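Local coordinates for protein histidinol-phosphatase (Bordetella pertussis, PDB 3FVV) that probably dephosphorylates L-histidinol phosphate to histidinol in histidine biosynthesis, as a magnesium-dependent hydrolase of the HAD superfamily, at residues Arg4-Phe9 with Gln166-Met171; Pro17-Tyr22 with Thr115-Phe120; Ala25-Arg30 with Arg86-Pro91; Asp186-Val191 with Arg210-Ala215. All coordinates share one frame; numbering follows the deposited sequence.

In the fold
Contacts 1, 2 and 3 enclose one another in sequence within one HAD hydrolase fold, contact 1 outermost and contact 3 innermost; contact 4 follows all three along the chain. Contact 1 packs helix 158-170 on strand 5-9 of the mixed sheet, while contact 2, about 20 Å away between centres, sits where two loops meet about 5 Å from the centre of the molecule. Contacts 2 and 3 share helix 20-30, lie about 11 Å apart between centres and touch through Leu-18 and Ile-89. Contact 3 belongs to the helices inserted between strands 5-9 and 110-115, and contacts 1 and 4 to the core, so contact 2 links insertion to core.

Contact 1. Residues Arg4-Phe9 with Gln166-Met171; sequences RRLALF and QWLAGM
Leu-6 of strand 5-9 reaches across to Trp-167 and Leu-168 of helix 158-170, and its own share of the contact is made by its two methyls. Its CB points at the helix but makes no close approach. At CG the chain turns anti to the backbone N (chi1 -177°), and the branches then part. CD1 comes in at the edge of the indole, near the ring plane, 3.9 Å from Trp-167 CH2 and 4.1 Å from Trp-167 CZ3; at 4.2 Å from Leu-168 CD2, it lies between indole edge and leucine. CD2 meets Leu-168 CD1 at 4.1 Å, the two leucines reaching toward each other tip to tip.

Leu-8, two residues on, adds its CD2, which lies 4.1 Å from Trp-167 CZ3 and approaches the ring obliquely. The six-membered ring of Trp-167 is thus touched by Leu-6 and Leu-8, while Leu-110 of strand 110-115 also packs on the indole. No hydrogen bond joins the segments, and the axes of 5-9 and 166-170 stand 12.9 Å apart, their directions at 139°. Apolar packing of a helix on a central parallel strand, roughly antiparallel to it, is characteristic of the Rossmann-like alpha/beta core of HAD hydrolases.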
loop_
_atom_site.group_PDB
_atom_site.type_symbol
_atom_site.label_atom_id
_atom_site.label_comp_id
_atom_site.label_asym_id
_atom_site.label_seq_id
_atom_site.Cartn_x
_atom_site.Cartn_y
_atom_site.Cartn_z
ATOM N N ARG A 4 11.766 -22.466 -0.589
ATOM C CA ARG A 4 10.801 -21.422 -0.257
ATOM C C ARG A 4 10.612 -20.339 -1.358
ATOM O O ARG A 4 11.513 -20.052 -2.132
ATOM C CB ARG A 4 11.158 -20.779 1.070
ATOM C CG ARG A 4 9.933 -20.156 1.689
ATOM C CD ARG A 4 10.202 -19.563 3.036
ATOM N NE ARG A 4 8.916 -19.325 3.699
ATOM C CZ ARG A 4 8.763 -18.728 4.886
ATOM N NH1 ARG A 4 9.841 -18.284 5.562
ATOM N NH2 ARG A 4 7.531 -18.574 5.392
ATOM N N ARG A 5 9.417 -19.776 -1.451
ATOM C CA ARG A 5 9.181 -18.665 -2.366
ATOM C C ARG A 5 8.805 -17.413 -1.576
ATOM O O ARG A 5 8.392 -17.496 -0.417
ATOM C CB ARG A 5 8.141 -19.039 -3.402
ATOM C CG ARG A 5 8.493 -20.464 -4.010
ATOM C CD ARG A 5 7.434 -20.999 -4.882
ATOM N NE ARG A 5 6.121 -20.768 -4.276
ATOM C CZ ARG A 5 4.979 -20.998 -4.912
ATOM N NH1 ARG A 5 5.011 -21.531 -6.144
ATOM N NH2 ARG A 5 3.814 -20.752 -4.325
ATOM N N LEU A 6 9.004 -16.262 -2.192
ATOM C CA LEU A 6 8.613 -14.981 -1.593
ATOM C C LEU A 6 7.385 -14.494 -2.366
ATOM O O LEU A 6 7.347 -14.562 -3.621
ATOM C CB LEU A 6 9.729 -13.981 -1.748
ATOM C CG LEU A 6 9.568 -12.600 -1.136
ATOM C CD1 LEU A 6 9.507 -12.702 0.343
ATOM C CD2 LEU A 6 10.753 -11.758 -1.679
ATOM N N ALA A 7 6.404 -13.985 -1.628
ATOM C CA ALA A 7 5.253 -13.409 -2.263
ATOM C C ALA A 7 4.953 -12.018 -1.739
ATOM O O ALA A 7 4.581 -11.835 -0.564
ATOM C CB ALA A 7 3.996 -14.384 -2.040
ATOM N N LEU A 8 5.032 -11.042 -2.627
ATOM C CA LEU A 8 4.807 -9.656 -2.309
ATOM C C LEU A 8 3.513 -9.197 -2.988
ATOM O O LEU A 8 3.275 -9.460 -4.185
ATOM C CB LEU A 8 5.970 -8.795 -2.830
ATOM C CG LEU A 8 7.363 -9.277 -2.334
ATOM C CD1 LEU A 8 8.492 -8.416 -3.004
ATOM C CD2 LEU A 8 7.494 -9.288 -0.832
ATOM N N PHE A 9 2.719 -8.462 -2.218
ATOM C CA PHE A 9 1.476 -7.901 -2.680
ATOM C C PHE A 9 1.412 -6.398 -2.555
ATOM O O PHE A 9 1.577 -5.854 -1.486
ATOM C CB PHE A 9 0.342 -8.535 -1.895
ATOM C CG PHE A 9 0.368 -10.000 -1.923
ATOM C CD1 PHE A 9 -0.183 -10.687 -2.989
ATOM C CD2 PHE A 9 0.978 -10.702 -0.907
ATOM C CE1 PHE A 9 -0.154 -12.043 -3.029
ATOM C CE2 PHE A 9 1.009 -12.078 -0.914
ATOM C CZ PHE A 9 0.412 -12.760 -1.965
ATOM N N GLN A 166 15.946 -4.127 2.205
ATOM C CA GLN A 166 16.295 -3.850 3.607
ATOM C C GLN A 166 15.570 -4.792 4.538
ATOM O O GLN A 166 16.179 -5.309 5.439
ATOM C CB GLN A 166 16.039 -2.405 3.985
ATOM C CG GLN A 166 16.871 -1.473 3.182
ATOM C CD GLN A 166 16.573 -0.024 3.398
ATOM O OE1 GLN A 166 15.411 0.402 3.514
ATOM N NE2 GLN A 166 17.648 0.789 3.381
ATOM N N TRP A 167 14.273 -5.047 4.300
ATOM C CA TRP A 167 13.517 -5.959 5.154
ATOM C C TRP A 167 14.057 -7.413 5.146
ATOM O O TRP A 167 14.233 -8.032 6.190
ATOM C CB TRP A 167 12.037 -5.876 4.774
ATOM C CG TRP A 167 11.216 -6.992 5.192
ATOM C CD1 TRP A 167 10.824 -7.298 6.452
ATOM C CD2 TRP A 167 10.645 -7.965 4.339
ATOM N NE1 TRP A 167 10.030 -8.432 6.439
ATOM C CE2 TRP A 167 9.908 -8.857 5.149
ATOM C CE3 TRP A 167 10.703 -8.193 2.972
ATOM C CZ2 TRP A 167 9.243 -9.954 4.639
ATOM C CZ3 TRP A 167 10.013 -9.283 2.463
ATOM C CH2 TRP A 167 9.311 -10.153 3.303
ATOM N N LEU A 168 14.336 -7.944 3.979
ATOM C CA LEU A 168 14.855 -9.286 3.899
ATOM C C LEU A 168 16.180 -9.390 4.682
ATOM O O LEU A 168 16.406 -10.348 5.438
ATOM C CB LEU A 168 15.053 -9.697 2.429
ATOM C CG LEU A 168 13.745 -9.905 1.666
ATOM C CD1 LEU A 168 13.960 -9.918 0.154
ATOM C CD2 LEU A 168 12.971 -11.165 2.141
ATOM N N ALA A 169 17.054 -8.405 4.530
ATOM C CA ALA A 169 18.370 -8.466 5.200
ATOM C C ALA A 169 18.183 -8.429 6.736
ATOM O O ALA A 169 18.814 -9.171 7.480
ATOM C CB ALA A 169 19.229 -7.328 4.723
ATOM N N GLY A 170 17.298 -7.564 7.209
ATOM C CA GLY A 170 16.854 -7.621 8.609
ATOM C C GLY A 170 16.457 -9.026 9.118
ATOM O O GLY A 170 16.643 -9.358 10.269
ATOM N N MET A 171 15.945 -9.873 8.248
ATOM C CA MET A 171 15.603 -11.246 8.649
ATOM C C MET A 171 16.753 -12.195 8.322
ATOM O O MET A 171 16.662 -13.411 8.554
ATOM C CB MET A 171 14.330 -11.668 7.933
ATOM C CG MET A 171 13.066 -10.923 8.397
ATOM S SD MET A 171 11.577 -11.440 7.412
ATOM C CE MET A 171 11.533 -13.152 7.971
#

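Contact 2. Residues Pro17-Tyr22 with Thr115-Phe120; sequences PLDSDY and TATNSF. With SO4 (sulfate ion), chain C.
One water is gripped three ways between Asp-21 and Asn-118: it donates to Asp-21 OD1 at 2.7 Å and accepts from Asn-118 N and Asn-118 ND2, each at 2.9 Å. It bridges two loops of the HAD phosphate site, the one after strand 5-9 and the one after strand 110-115. Thr-115, at the end of the latter strand, is consistent with the Ser/Thr of HAD motif II.

Direct packing centres on Thr-117. Its OG1 lies 3.2 Å from Asp-21 CB as the two side chains slide past each other in opposite directions, and its CG2 lies 3.4 Å from Ser-20 OG. The torsion chi1 of -66° sets OG1 beside the backbone N and CG2 anti to it, placing the hydroxyl nearest Asp-21 CB and the methyl nearest Ser-20 OG. Both hydroxyls hydrogen-bond to Asp-12, Ser-20 OG to OD1 and Thr-117 OG1 to OD2. That shared carboxylate ties the two loops together.

Asp-19, at the N-cap of helix 20-30, accepts from Asp-21 N with OD1 at 3.0 Å, from above the carboxylate plane. The sulfate, probably from the crystallisation liquor, sits where a substrate phosphate would be expected, and Lys-160 and the amides of Leu-11 and Asp-12 also hold it. Thr-115 OG1 donates to its O1 at 2.9 Å, and Ala-116 N gives O2 an almost straight bond of 2.8 Å, with an N-H...O angle of 175°.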
loop_
_atom_site.group_PDB
_atom_site.type_symbol
_atom_site.label_atom_id
_atom_site.label_comp_id
_atom_site.label_asym_id
_atom_site.label_seq_id
_atom_site.Cartn_x
_atom_site.Cartn_y
_atom_site.Cartn_z
ATOM N N PRO A 17 -10.422 -3.039 -4.094
ATOM C CA PRO A 17 -10.944 -2.353 -5.259
ATOM C C PRO A 17 -11.063 -0.862 -4.978
ATOM O O PRO A 17 -11.954 -0.247 -5.439
ATOM C CB PRO A 17 -12.329 -2.990 -5.449
ATOM C CG PRO A 17 -12.740 -3.418 -4.086
ATOM C CD PRO A 17 -11.474 -3.785 -3.376
ATOM N N LEU A 18 -10.129 -0.288 -4.241
ATOM C CA LEU A 18 -10.171 1.112 -3.951
ATOM C C LEU A 18 -8.744 1.554 -3.573
ATOM O O LEU A 18 -7.814 0.732 -3.440
ATOM C CB LEU A 18 -11.195 1.368 -2.832
ATOM C CG LEU A 18 -11.112 0.498 -1.538
ATOM C CD1 LEU A 18 -10.016 1.006 -0.632
ATOM C CD2 LEU A 18 -12.455 0.368 -0.777
ATOM N N ASP A 19 -8.578 2.856 -3.430
ATOM C CA ASP A 19 -7.345 3.438 -2.921
ATOM C C ASP A 19 -7.549 3.785 -1.456
ATOM O O ASP A 19 -8.243 4.760 -1.085
ATOM C CB ASP A 19 -6.969 4.721 -3.711
ATOM C CG ASP A 19 -5.774 5.436 -3.098
ATOM O OD1 ASP A 19 -5.021 4.832 -2.328
ATOM O OD2 ASP A 19 -5.587 6.609 -3.391
ATOM N N SER A 20 -6.887 3.022 -0.616
ATOM C CA SER A 20 -7.070 3.139 0.804
ATOM C C SER A 20 -6.549 4.525 1.318
ATOM O O SER A 20 -7.053 5.066 2.279
ATOM C CB SER A 20 -6.448 1.934 1.522
ATOM O OG SER A 20 -5.020 1.960 1.573
ATOM N N ASP A 21 -5.611 5.128 0.616
ATOM C CA ASP A 21 -4.990 6.404 1.056
ATOM C C ASP A 21 -6.083 7.489 0.934
ATOM O O ASP A 21 -6.472 8.107 1.910
ATOM C CB ASP A 21 -3.782 6.679 0.151
ATOM C CG ASP A 21 -2.675 7.475 0.816
ATOM O OD1 ASP A 21 -2.630 7.627 2.051
ATOM O OD2 ASP A 21 -1.817 7.982 0.037
ATOM N N TYR A 22 -6.608 7.653 -0.276
ATOM C CA TYR A 22 -7.684 8.607 -0.577
ATOM C C TYR A 22 -8.954 8.324 0.246
ATOM O O TYR A 22 -9.518 9.233 0.857
ATOM C CB TYR A 22 -8.000 8.618 -2.064
ATOM C CG TYR A 22 -9.083 9.648 -2.334
ATOM C CD1 TYR A 22 -8.773 11.010 -2.400
ATOM C CD2 TYR A 22 -10.419 9.274 -2.378
ATOM C CE1 TYR A 22 -9.779 11.991 -2.573
ATOM C CE2 TYR A 22 -11.431 10.221 -2.561
ATOM C CZ TYR A 22 -11.113 11.584 -2.654
ATOM O OH TYR A 22 -12.123 12.519 -2.805
ATOM N N THR A 115 3.316 -1.407 0.148
ATOM C CA THR A 115 2.376 -0.358 -0.189
ATOM C C THR A 115 2.866 1.044 0.187
ATOM O O THR A 115 3.460 1.238 1.239
ATOM C CB THR A 115 1.006 -0.653 0.524
ATOM O OG1 THR A 115 0.094 0.420 0.295
ATOM C CG2 THR A 115 1.209 -0.831 2.018
ATOM N N ALA A 116 2.565 2.024 -0.677
ATOM C CA ALA A 116 2.884 3.428 -0.423
ATOM C C ALA A 116 1.951 3.990 0.618
ATOM O O ALA A 116 2.267 4.999 1.217
ATOM C CB ALA A 116 2.781 4.280 -1.681
ATOM N N THR A 117 0.788 3.382 0.827
ATOM C CA THR A 117 -0.137 3.946 1.818
ATOM C C THR A 117 0.473 3.690 3.219
ATOM O O THR A 117 0.944 2.620 3.509
ATOM C CB THR A 117 -1.564 3.451 1.614
ATOM O OG1 THR A 117 -2.071 3.953 0.360
ATOM C CG2 THR A 117 -2.528 3.936 2.747
ATOM N N ASN A 118 0.486 4.716 4.058
ATOM C CA ASN A 118 1.249 4.674 5.308
ATOM C C ASN A 118 0.862 3.536 6.259
ATOM O O ASN A 118 -0.329 3.101 6.301
ATOM C CB ASN A 118 1.239 6.056 5.990
ATOM C CG ASN A 118 -0.050 6.372 6.725
ATOM O OD1 ASN A 118 -0.253 5.866 7.829
ATOM N ND2 ASN A 118 -0.862 7.296 6.184
ATOM N N SER A 119 1.881 3.043 6.987
ATOM C CA SER A 119 1.734 1.909 7.869
ATOM C C SER A 119 0.687 2.068 9.013
ATOM O O SER A 119 0.103 1.091 9.429
ATOM C CB SER A 119 3.089 1.448 8.437
ATOM O OG SER A 119 3.677 2.483 9.199
ATOM N N PHE A 120 0.377 3.282 9.466
ATOM C CA PHE A 120 -0.730 3.440 10.370
ATOM C C PHE A 120 -2.057 3.006 9.711
ATOM O O PHE A 120 -2.869 2.306 10.299
ATOM C CB PHE A 120 -0.886 4.886 10.908
ATOM C CG PHE A 120 -2.103 5.032 11.768
ATOM C CD1 PHE A 120 -2.101 4.563 13.069
ATOM C CD2 PHE A 120 -3.290 5.488 11.242
ATOM C CE1 PHE A 120 -3.259 4.626 13.860
ATOM C CE2 PHE A 120 -4.445 5.528 12.036
ATOM C CZ PHE A 120 -4.403 5.102 13.321
HETATM S S SO4 C . -0.086 1.198 -3.182
HETATM O O1 SO4 C . -0.603 -0.018 -2.447
HETATM O O2 SO4 C . 1.417 1.357 -3.099
HETATM O O3 SO4 C . -0.636 1.093 -4.524
HETATM O O4 SO4 C . -0.626 2.433 -2.592
HETATM O O HOH W 1 -0.250 7.451 3.319
#

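Contact 3. Residues Ala25-Arg30 with Arg86-Pro91; sequences ADFLAR and RDVIRP
Val-88 meets helix 20-30 through a single methyl, CG2, which serves two partners. Arg-30 NH2 lies 3.9 Å from Val-88 CG2, the methyl standing at the edge of the guanidinium, near its plane. Phe-27 CD1 lies 4.4 Å from the same Val-88 CG2, with the methyl oblique to the phenyl ring. No hydrogen bond passes between the segments.

The next shell shows what sets these groups. Arg-30 bends back at chi3 (-50°), and this fold returns its guanidinium to its own helix. There Arg-30 NH1 forms a salt bridge of 2.6 Å with Asp-26 OD2, while Phe-27 CA lies 3.5 Å above the guanidinium plane, offset toward the rim. Asp-26 CG and Val-88 CG2 both lie at the guanidinium edge, consistent with the salt bridge helping to orient the group. Asp-26 OD1 has a second cationic partner, Arg-41 of helix 37-53. The Phe-27 ring also meets Phe-84, one helical turn before Val-88 on helix 74-89, with the planes at about 55°.

Residues 86-89 form a wider pi-type turn of helix 74-89. These helices belong to the insertion that, in SerB-type HAD enzymes, forms the cap over the active site. They also meet through Leu-28 with Trp-80, besides Phe-27 with Phe-84. Between residues 25-30 and 86-91, however, the contact is van der Waals, the salt bridge of Arg-30 being internal to helix 20-30.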
loop_
_atom_site.group_PDB
_atom_site.type_symbol
_atom_site.label_atom_id
_atom_site.label_comp_id
_atom_site.label_asym_id
_atom_site.label_seq_id
_atom_site.Cartn_x
_atom_site.Cartn_y
_atom_site.Cartn_z
ATOM N N ALA A 25 -8.485 9.652 3.758
ATOM C CA ALA A 25 -8.612 11.113 3.764
ATOM C C ALA A 25 -10.052 11.526 3.648
ATOM O O ALA A 25 -10.570 12.410 4.381
ATOM C CB ALA A 25 -7.818 11.723 2.592
ATOM N N ASP A 26 -10.738 10.877 2.718
ATOM C CA ASP A 26 -12.114 11.202 2.468
ATOM C C ASP A 26 -12.983 10.804 3.648
ATOM O O ASP A 26 -13.944 11.497 3.973
ATOM C CB ASP A 26 -12.618 10.494 1.208
ATOM C CG ASP A 26 -14.002 10.945 0.833
ATOM O OD1 ASP A 26 -14.195 12.161 0.677
ATOM O OD2 ASP A 26 -14.881 10.095 0.742
ATOM N N PHE A 27 -12.640 9.695 4.296
ATOM C CA PHE A 27 -13.358 9.241 5.479
ATOM C C PHE A 27 -13.223 10.257 6.620
ATOM O O PHE A 27 -14.207 10.608 7.282
ATOM C CB PHE A 27 -12.868 7.862 5.895
ATOM C CG PHE A 27 -13.255 7.472 7.293
ATOM C CD1 PHE A 27 -14.432 6.774 7.521
ATOM C CD2 PHE A 27 -12.446 7.754 8.361
ATOM C CE1 PHE A 27 -14.792 6.406 8.756
ATOM C CE2 PHE A 27 -12.825 7.385 9.616
ATOM C CZ PHE A 27 -13.993 6.715 9.814
ATOM N N LEU A 28 -12.015 10.753 6.848
ATOM C CA LEU A 28 -11.804 11.784 7.880
ATOM C C LEU A 28 -12.536 13.084 7.505
ATOM O O LEU A 28 -13.190 13.705 8.375
ATOM C CB LEU A 28 -10.311 12.044 8.124
ATOM C CG LEU A 28 -9.475 10.881 8.684
ATOM C CD1 LEU A 28 -8.011 11.248 8.597
ATOM C CD2 LEU A 28 -9.847 10.574 10.098
ATOM N N ALA A 29 -12.500 13.468 6.230
ATOM C CA ALA A 29 -13.230 14.683 5.752
ATOM C C ALA A 29 -14.757 14.581 6.053
ATOM O O ALA A 29 -15.350 15.472 6.707
ATOM C CB ALA A 29 -12.990 14.909 4.242
ATOM N N ARG A 30 -15.357 13.513 5.517
ATOM C CA ARG A 30 -16.781 13.168 5.642
ATOM C C ARG A 30 -17.296 13.108 7.041
ATOM O O ARG A 30 -18.449 13.257 7.278
ATOM C CB ARG A 30 -17.036 11.715 5.195
ATOM C CG ARG A 30 -17.608 11.533 3.881
ATOM C CD ARG A 30 -18.426 10.193 3.756
ATOM N NE ARG A 30 -17.824 8.908 4.203
ATOM C CZ ARG A 30 -16.730 8.337 3.698
ATOM N NH1 ARG A 30 -15.965 8.944 2.803
ATOM N NH2 ARG A 30 -16.368 7.144 4.131
ATOM N N ARG A 86 -14.270 -1.058 9.500
ATOM C CA ARG A 86 -15.614 -1.664 9.512
ATOM C C ARG A 86 -16.514 -1.182 8.368
ATOM O O ARG A 86 -17.320 -1.958 7.836
ATOM C CB ARG A 86 -16.254 -1.336 10.877
ATOM C CG ARG A 86 -17.691 -1.563 11.026
ATOM C CD ARG A 86 -18.285 -1.083 12.458
ATOM N NE ARG A 86 -17.321 -1.462 13.476
ATOM C CZ ARG A 86 -16.550 -0.629 14.199
ATOM N NH1 ARG A 86 -16.692 0.696 14.188
ATOM N NH2 ARG A 86 -15.663 -1.151 15.007
ATOM N N ASP A 87 -16.420 0.097 8.009
ATOM C CA ASP A 87 -17.418 0.755 7.122
ATOM C C ASP A 87 -16.880 0.897 5.696
ATOM O O ASP A 87 -17.641 0.971 4.755
ATOM C CB ASP A 87 -17.796 2.170 7.621
ATOM C CG ASP A 87 -18.580 2.137 8.914
ATOM O OD1 ASP A 87 -18.952 1.016 9.287
ATOM O OD2 ASP A 87 -18.830 3.193 9.538
ATOM N N VAL A 88 -15.567 0.965 5.535
ATOM C CA VAL A 88 -14.987 1.122 4.204
ATOM C C VAL A 88 -14.149 -0.082 3.758
ATOM O O VAL A 88 -14.370 -0.659 2.719
ATOM C CB VAL A 88 -14.123 2.408 4.154
ATOM C CG1 VAL A 88 -13.532 2.613 2.700
ATOM C CG2 VAL A 88 -14.932 3.592 4.579
ATOM N N ILE A 89 -13.157 -0.476 4.533
ATOM C CA ILE A 89 -12.235 -1.463 4.021
ATOM C C ILE A 89 -12.883 -2.848 3.994
ATOM O O ILE A 89 -12.939 -3.493 2.925
ATOM C CB ILE A 89 -10.897 -1.474 4.791
ATOM C CG1 ILE A 89 -10.192 -0.096 4.654
ATOM C CG2 ILE A 89 -9.986 -2.585 4.276
ATOM C CD1 ILE A 89 -9.754 0.314 3.223
ATOM N N ARG A 90 -13.350 -3.318 5.146
ATOM C CA ARG A 90 -13.856 -4.689 5.236
ATOM C C ARG A 90 -14.874 -5.076 4.169
ATOM O O ARG A 90 -14.747 -6.125 3.573
ATOM C CB ARG A 90 -14.482 -4.994 6.583
ATOM C CG ARG A 90 -13.509 -5.224 7.584
ATOM C CD ARG A 90 -13.793 -6.447 8.448
ATOM N NE ARG A 90 -12.506 -6.813 9.014
ATOM C CZ ARG A 90 -11.783 -7.870 8.644
ATOM N NH1 ARG A 90 -10.624 -8.070 9.222
ATOM N NH2 ARG A 90 -12.201 -8.731 7.730
ATOM N N PRO A 91 -15.863 -4.235 3.931
ATOM C CA PRO A 91 -16.818 -4.651 2.921
ATOM C C PRO A 91 -16.259 -4.641 1.502
ATOM O O PRO A 91 -16.967 -5.034 0.609
ATOM C CB PRO A 91 -17.927 -3.603 3.007
ATOM C CG PRO A 91 -17.754 -2.948 4.362
ATOM C CD PRO A 91 -16.268 -2.988 4.613
#

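Contact 4. Residues Asp186-Val191 with Arg210-Ala215; sequences DSVNDV and REIAQA
Apolar contact is the sole kind of interaction that crosses from Val-188 and Val-191 to Ile-212. The isoleucine supplies one atom, CD1, 4.1 Å from Val-188 CG2 and 4.3 Å from Val-191 CG2. Its CG1 stands beside the backbone N (chi1 -70°), and CD1 then extends anti to CA (chi2 157°), which carries the methyl out from helix 207-216 toward the valines. Val-188 and Ile-212 cross at about a right angle.

Hydrogen bonds act within residues 186-191 and shape the turn that presents the valines. Ser-187 OG accepts from Asn-189 N at 2.9 Å with an N-H...O angle of 146°, an ST turn. Ser-187 O takes Asp-190 N at 2.9 Å, and Val-188 O takes Val-191 N at 3.2 Å, winding the chain through a short 3-10 segment into helix 191-196.

The charged groups take no part in the methyl contact. Asp-190 OD2 pairs with Lys-160 and also meets Ser-185 OG, and Asp-186 OD1 approaches a carboxylate oxygen of Asp-10. This acidic loop after strand 180-185 corresponds to HAD motif IV, which in relatives helps hold magnesium. Arg-210 forms its own salt bridge with Asp-222. The chemistry thus divides by residue: Asp-186 and Asp-190 approach Asp-10, while the two valines meet helix 207-216 by methyl packing alone, a small and non-directional join at the surface.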
loop_
_atom_site.group_PDB
_atom_site.type_symbol
_atom_site.label_atom_id
_atom_site.label_comp_id
_atom_site.label_asym_id
_atom_site.label_seq_id
_atom_site.Cartn_x
_atom_site.Cartn_y
_atom_site.Cartn_z
ATOM N N ASP A 186 -0.787 -3.279 -9.853
ATOM C CA ASP A 186 -1.722 -2.761 -10.874
ATOM C C ASP A 186 -1.156 -1.621 -11.688
ATOM O O ASP A 186 -1.747 -1.285 -12.710
ATOM C CB ASP A 186 -2.958 -2.187 -10.227
ATOM C CG ASP A 186 -2.645 -0.969 -9.377
ATOM O OD1 ASP A 186 -1.736 -1.097 -8.575
ATOM O OD2 ASP A 186 -3.234 0.113 -9.549
ATOM N N SER A 187 -0.037 -1.057 -11.240
ATOM C CA SER A 187 0.396 0.284 -11.634
ATOM C C SER A 187 1.778 0.347 -12.244
ATOM O O SER A 187 2.707 -0.355 -11.805
ATOM C CB SER A 187 0.440 1.158 -10.390
ATOM O OG SER A 187 0.985 2.430 -10.679
ATOM N N VAL A 188 1.949 1.263 -13.203
ATOM C CA VAL A 188 3.238 1.466 -13.829
ATOM C C VAL A 188 4.219 2.019 -12.820
ATOM O O VAL A 188 5.418 1.843 -13.000
ATOM C CB VAL A 188 3.166 2.363 -15.103
ATOM C CG1 VAL A 188 4.546 2.619 -15.662
ATOM C CG2 VAL A 188 2.310 1.689 -16.189
ATOM N N ASN A 189 3.720 2.636 -11.736
ATOM C CA ASN A 189 4.574 3.056 -10.620
ATOM C C ASN A 189 5.400 1.925 -10.055
ATOM O O ASN A 189 6.474 2.146 -9.532
ATOM C CB ASN A 189 3.761 3.635 -9.466
ATOM C CG ASN A 189 3.288 5.089 -9.701
ATOM O OD1 ASN A 189 2.256 5.515 -9.157
ATOM N ND2 ASN A 189 4.054 5.844 -10.415
ATOM N N ASP A 190 4.878 0.712 -10.120
ATOM C CA ASP A 190 5.560 -0.461 -9.547
ATOM C C ASP A 190 6.386 -1.334 -10.516
ATOM O O ASP A 190 6.845 -2.449 -10.153
ATOM C CB ASP A 190 4.549 -1.333 -8.824
ATOM C CG ASP A 190 4.282 -0.845 -7.400
ATOM O OD1 ASP A 190 5.173 -0.132 -6.887
ATOM O OD2 ASP A 190 3.203 -1.168 -6.822
ATOM N N VAL A 191 6.652 -0.833 -11.708
ATOM C CA VAL A 191 7.560 -1.536 -12.627
ATOM C C VAL A 191 8.916 -1.819 -11.927
ATOM O O VAL A 191 9.495 -2.876 -12.088
ATOM C CB VAL A 191 7.715 -0.724 -13.954
ATOM C CG1 VAL A 191 8.970 -1.232 -14.875
ATOM C CG2 VAL A 191 6.343 -0.666 -14.723
ATOM N N ARG A 210 -0.968 -2.992 -18.394
ATOM C CA ARG A 210 -1.475 -4.128 -19.176
ATOM C C ARG A 210 -0.655 -4.276 -20.460
ATOM O O ARG A 210 -0.300 -5.376 -20.849
ATOM C CB ARG A 210 -2.952 -3.977 -19.513
ATOM C CG ARG A 210 -3.569 -5.249 -20.122
ATOM C CD ARG A 210 -5.062 -5.065 -20.374
ATOM N NE ARG A 210 -5.812 -4.700 -19.179
ATOM C CZ ARG A 210 -6.329 -5.561 -18.289
ATOM N NH1 ARG A 210 -6.171 -6.869 -18.424
ATOM N NH2 ARG A 210 -6.975 -5.103 -17.201
ATOM N N GLU A 211 -0.329 -3.146 -21.087
ATOM C CA GLU A 211 0.482 -3.140 -22.315
ATOM C C GLU A 211 1.881 -3.706 -22.064
ATOM O O GLU A 211 2.360 -4.570 -22.793
ATOM C CB GLU A 211 0.582 -1.701 -22.782
ATOM C CG GLU A 211 1.568 -1.422 -23.891
ATOM C CD GLU A 211 1.246 -0.111 -24.625
ATOM O OE1 GLU A 211 0.495 0.740 -24.071
ATOM O OE2 GLU A 211 1.732 0.056 -25.769
ATOM N N ILE A 212 2.507 -3.246 -20.990
ATOM C CA ILE A 212 3.811 -3.750 -20.585
ATOM C C ILE A 212 3.778 -5.237 -20.244
ATOM O O ILE A 212 4.693 -5.972 -20.646
ATOM C CB ILE A 212 4.331 -2.976 -19.356
ATOM C CG1 ILE A 212 4.689 -1.550 -19.788
ATOM C CG2 ILE A 212 5.520 -3.718 -18.719
ATOM C CD1 ILE A 212 4.684 -0.572 -18.667
ATOM N N ALA A 213 2.731 -5.677 -19.525
ATOM C CA ALA A 213 2.550 -7.096 -19.198
ATOM C C ALA A 213 2.466 -7.945 -20.460
ATOM O O ALA A 213 3.140 -8.978 -20.572
ATOM C CB ALA A 213 1.326 -7.308 -18.401
ATOM N N GLN A 214 1.615 -7.543 -21.395
ATOM C CA GLN A 214 1.447 -8.322 -22.598
ATOM C C GLN A 214 2.761 -8.315 -23.349
ATOM O O GLN A 214 3.255 -9.372 -23.717
ATOM C CB GLN A 214 0.303 -7.811 -23.442
ATOM C CG GLN A 214 -0.989 -8.088 -22.769
ATOM C CD GLN A 214 -2.169 -7.364 -23.396
ATOM O OE1 GLN A 214 -1.994 -6.506 -24.253
ATOM N NE2 GLN A 214 -3.391 -7.710 -22.955
ATOM N N ALA A 215 3.394 -7.159 -23.467
ATOM C CA ALA A 215 4.638 -7.122 -24.224
ATOM C C ALA A 215 5.544 -8.173 -23.652
ATOM O O ALA A 215 6.053 -8.975 -24.392
ATOM C CB ALA A 215 5.310 -5.757 -24.188
#